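Local coordinates for protein BT_4661 (Bacteroides thetaiotaomicron, PDB 4AK1) that probably binds heparin and heparan sulphate at the bacterial cell surface, as a SusE-like protein of the heparin utilisation locus, at residues E332-F337 against A405-G410. Numbering follows the deposited sequence.
Sequences EPIANF and ATNTKG
With CG1 of Ile334 anti to its carbonyl carbon and chi2 extended, CD1 is carried to the strand end at Ala405-Asn407, while CG of Asn407, lodged between its own N and carbonyl carbon (chi1 66°), sends the amide the other way past the isoleucine. The two side chains therefore run alongside in opposed senses, with Ile334 CG1 4.1 Å from Asn407 ND2. Beyond the amide, Ile334 CD1 ends 3.7 Å from Ala405 CB and also touches the Ala405 carbonyl. Ala405 CB also sits over one face of the Phe337 ring, 4.0 Å from its centroid and 29° off the normal, which defines a CH-pi contact. Both ends of the Asn407 amide are engaged. Asn407 ND2 gives a weak, bent hydrogen bond to Glu332 O (3.0 Å, 130°) and another bond to Asp361 O, so the nitrogen of this buried residue links two loops. Asn407 OD1 accepts from Lys409 N at 3.0 Å, closing an Asx turn; the donor stands well above the carbonyl plane, not on a lone pair. This turn overlaps the type I beta turn Asn407-Gly410, the tight hairpin connection between antiparallel strands 397-407 and 410-421, where Asn407 and Gly410 exchange two backbone hydrogen bonds. The contact joins the loop leading into strand 342-345 to a hairpin whose strand 410-421 pairs in parallel with that strand in the same four-stranded sheet. A water extends the grip, donating to Asn407 OD1 (2.8 Å) and accepting from Ile334 N, so the amide reaches the loop backbone both directly and through solvent. At the turn's outer edge, Lys409 CB packs 4.1 Å from Pro333 CA; the Lys409 side chain then curls so that NZ bonds to Ile331 O and forms a salt bridge with Glu240.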
loop_
_atom_site.group_PDB
_atom_site.type_symbol
_atom_site.label_atom_id
_atom_site.label_comp_id
_atom_site.label_asym_id
_atom_site.label_seq_id
_atom_site.Cartn_x
_atom_site.Cartn_y
_atom_site.Cartn_z
ATOM N N GLU A 332 -6.677 -50.904 -31.074
ATOM C CA GLU A 332 -5.817 -49.964 -31.789
ATOM C C GLU A 332 -5.432 -48.820 -30.832
ATOM O O GLU A 332 -6.308 -48.236 -30.206
ATOM C CB GLU A 332 -6.528 -49.445 -33.038
ATOM C CG GLU A 332 -5.663 -48.664 -34.007
ATOM C CD GLU A 332 -4.821 -49.542 -34.904
ATOM O OE1 GLU A 332 -5.374 -50.339 -35.700
ATOM O OE2 GLU A 332 -3.588 -49.429 -34.825
ATOM N N PRO A 333 -4.119 -48.543 -30.680
ATOM C CA PRO A 333 -3.671 -47.394 -29.882
ATOM C C PRO A 333 -4.117 -46.079 -30.505
ATOM O O PRO A 333 -4.316 -46.017 -31.723
ATOM C CB PRO A 333 -2.140 -47.485 -29.947
ATOM C CG PRO A 333 -1.847 -48.905 -30.279
ATOM C CD PRO A 333 -2.985 -49.354 -31.153
ATOM N N ILE A 334 -4.240 -45.038 -29.679
ATOM C CA ILE A 334 -4.602 -43.701 -30.140
ATOM C C ILE A 334 -3.498 -43.104 -30.999
ATOM O O ILE A 334 -2.324 -43.145 -30.624
ATOM C CB ILE A 334 -4.906 -42.768 -28.947
ATOM C CG1 ILE A 334 -6.064 -43.362 -28.128
ATOM C CG2 ILE A 334 -5.207 -41.349 -29.431
ATOM C CD1 ILE A 334 -6.182 -42.860 -26.699
ATOM N N ALA A 335 -3.875 -42.564 -32.161
ATOM C CA ALA A 335 -2.918 -41.940 -33.076
ATOM C C ALA A 335 -3.648 -40.866 -33.883
ATOM O O ALA A 335 -4.879 -40.911 -34.016
ATOM C CB ALA A 335 -2.286 -42.987 -33.987
ATOM N N ASN A 336 -2.894 -39.887 -34.390
ATOM C CA ASN A 336 -3.460 -38.782 -35.177
ATOM C C ASN A 336 -4.591 -38.070 -34.436
ATOM O O ASN A 336 -5.574 -37.640 -35.049
ATOM C CB ASN A 336 -3.950 -39.287 -36.558
ATOM C CG ASN A 336 -2.906 -40.114 -37.291
ATOM O OD1 ASN A 336 -3.224 -41.149 -37.913
ATOM N ND2 ASN A 336 -1.659 -39.675 -37.231
ATOM N N PHE A 337 -4.469 -37.969 -33.115
ATOM C CA PHE A 337 -5.496 -37.320 -32.306
ATOM C C PHE A 337 -5.198 -35.826 -32.229
ATOM O O PHE A 337 -4.169 -35.430 -31.697
ATOM C CB PHE A 337 -5.606 -37.949 -30.902
ATOM C CG PHE A 337 -6.610 -37.262 -29.996
ATOM C CD1 PHE A 337 -7.879 -36.904 -30.469
ATOM C CD2 PHE A 337 -6.302 -37.006 -28.664
ATOM C CE1 PHE A 337 -8.799 -36.271 -29.638
ATOM C CE2 PHE A 337 -7.222 -36.390 -27.825
ATOM C CZ PHE A 337 -8.466 -36.011 -28.311
ATOM N N ALA A 405 -7.600 -38.214 -24.473
ATOM C CA ALA A 405 -8.170 -39.482 -24.944
ATOM C C ALA A 405 -7.463 -40.641 -24.276
ATOM O O ALA A 405 -6.238 -40.642 -24.175
ATOM C CB ALA A 405 -8.027 -39.607 -26.456
ATOM N N THR A 406 -8.224 -41.654 -23.872
ATOM C CA THR A 406 -7.664 -42.808 -23.148
ATOM C C THR A 406 -8.336 -44.100 -23.578
ATOM O O THR A 406 -9.560 -44.162 -23.665
ATOM C CB THR A 406 -7.886 -42.651 -21.622
ATOM O OG1 THR A 406 -7.185 -41.493 -21.163
ATOM C CG2 THR A 406 -7.403 -43.885 -20.834
ATOM N N ASN A 407 -7.525 -45.114 -23.838
ATOM C CA ASN A 407 -7.991 -46.483 -23.919
ATOM C C ASN A 407 -7.010 -47.380 -23.154
ATOM O O ASN A 407 -6.117 -46.872 -22.474
ATOM C CB ASN A 407 -8.245 -46.935 -25.383
ATOM C CG ASN A 407 -6.989 -46.999 -26.247
ATOM O OD1 ASN A 407 -5.851 -46.906 -25.774
ATOM N ND2 ASN A 407 -7.201 -47.209 -27.542
ATOM N N THR A 408 -7.163 -48.698 -23.272
ATOM C CA THR A 408 -6.335 -49.643 -22.513
ATOM C C THR A 408 -4.861 -49.623 -22.936
ATOM O O THR A 408 -3.997 -50.137 -22.221
ATOM C CB THR A 408 -6.872 -51.089 -22.620
ATOM O OG1 THR A 408 -7.003 -51.439 -23.997
ATOM C CG2 THR A 408 -8.230 -51.228 -21.958
ATOM N N LYS A 409 -4.576 -49.044 -24.102
ATOM C CA LYS A 409 -3.207 -48.954 -24.606
ATOM C C LYS A 409 -2.479 -47.690 -24.122
ATOM O O LYS A 409 -1.259 -47.580 -24.273
ATOM C CB LYS A 409 -3.163 -49.042 -26.139
ATOM C CG LYS A 409 -3.597 -50.389 -26.718
ATOM C CD LYS A 409 -2.565 -51.469 -26.473
ATOM C CE LYS A 409 -3.065 -52.821 -26.973
ATOM N NZ LYS A 409 -2.903 -52.990 -28.448
ATOM N N GLY A 410 -3.221 -46.756 -23.534
ATOM C CA GLY A 410 -2.634 -45.534 -22.980
ATOM C C GLY A 410 -3.459 -44.280 -23.189
ATOM O O GLY A 410 -4.641 -44.346 -23.561
HETATM O O HOH W 1 -3.665 -45.520 -26.877
#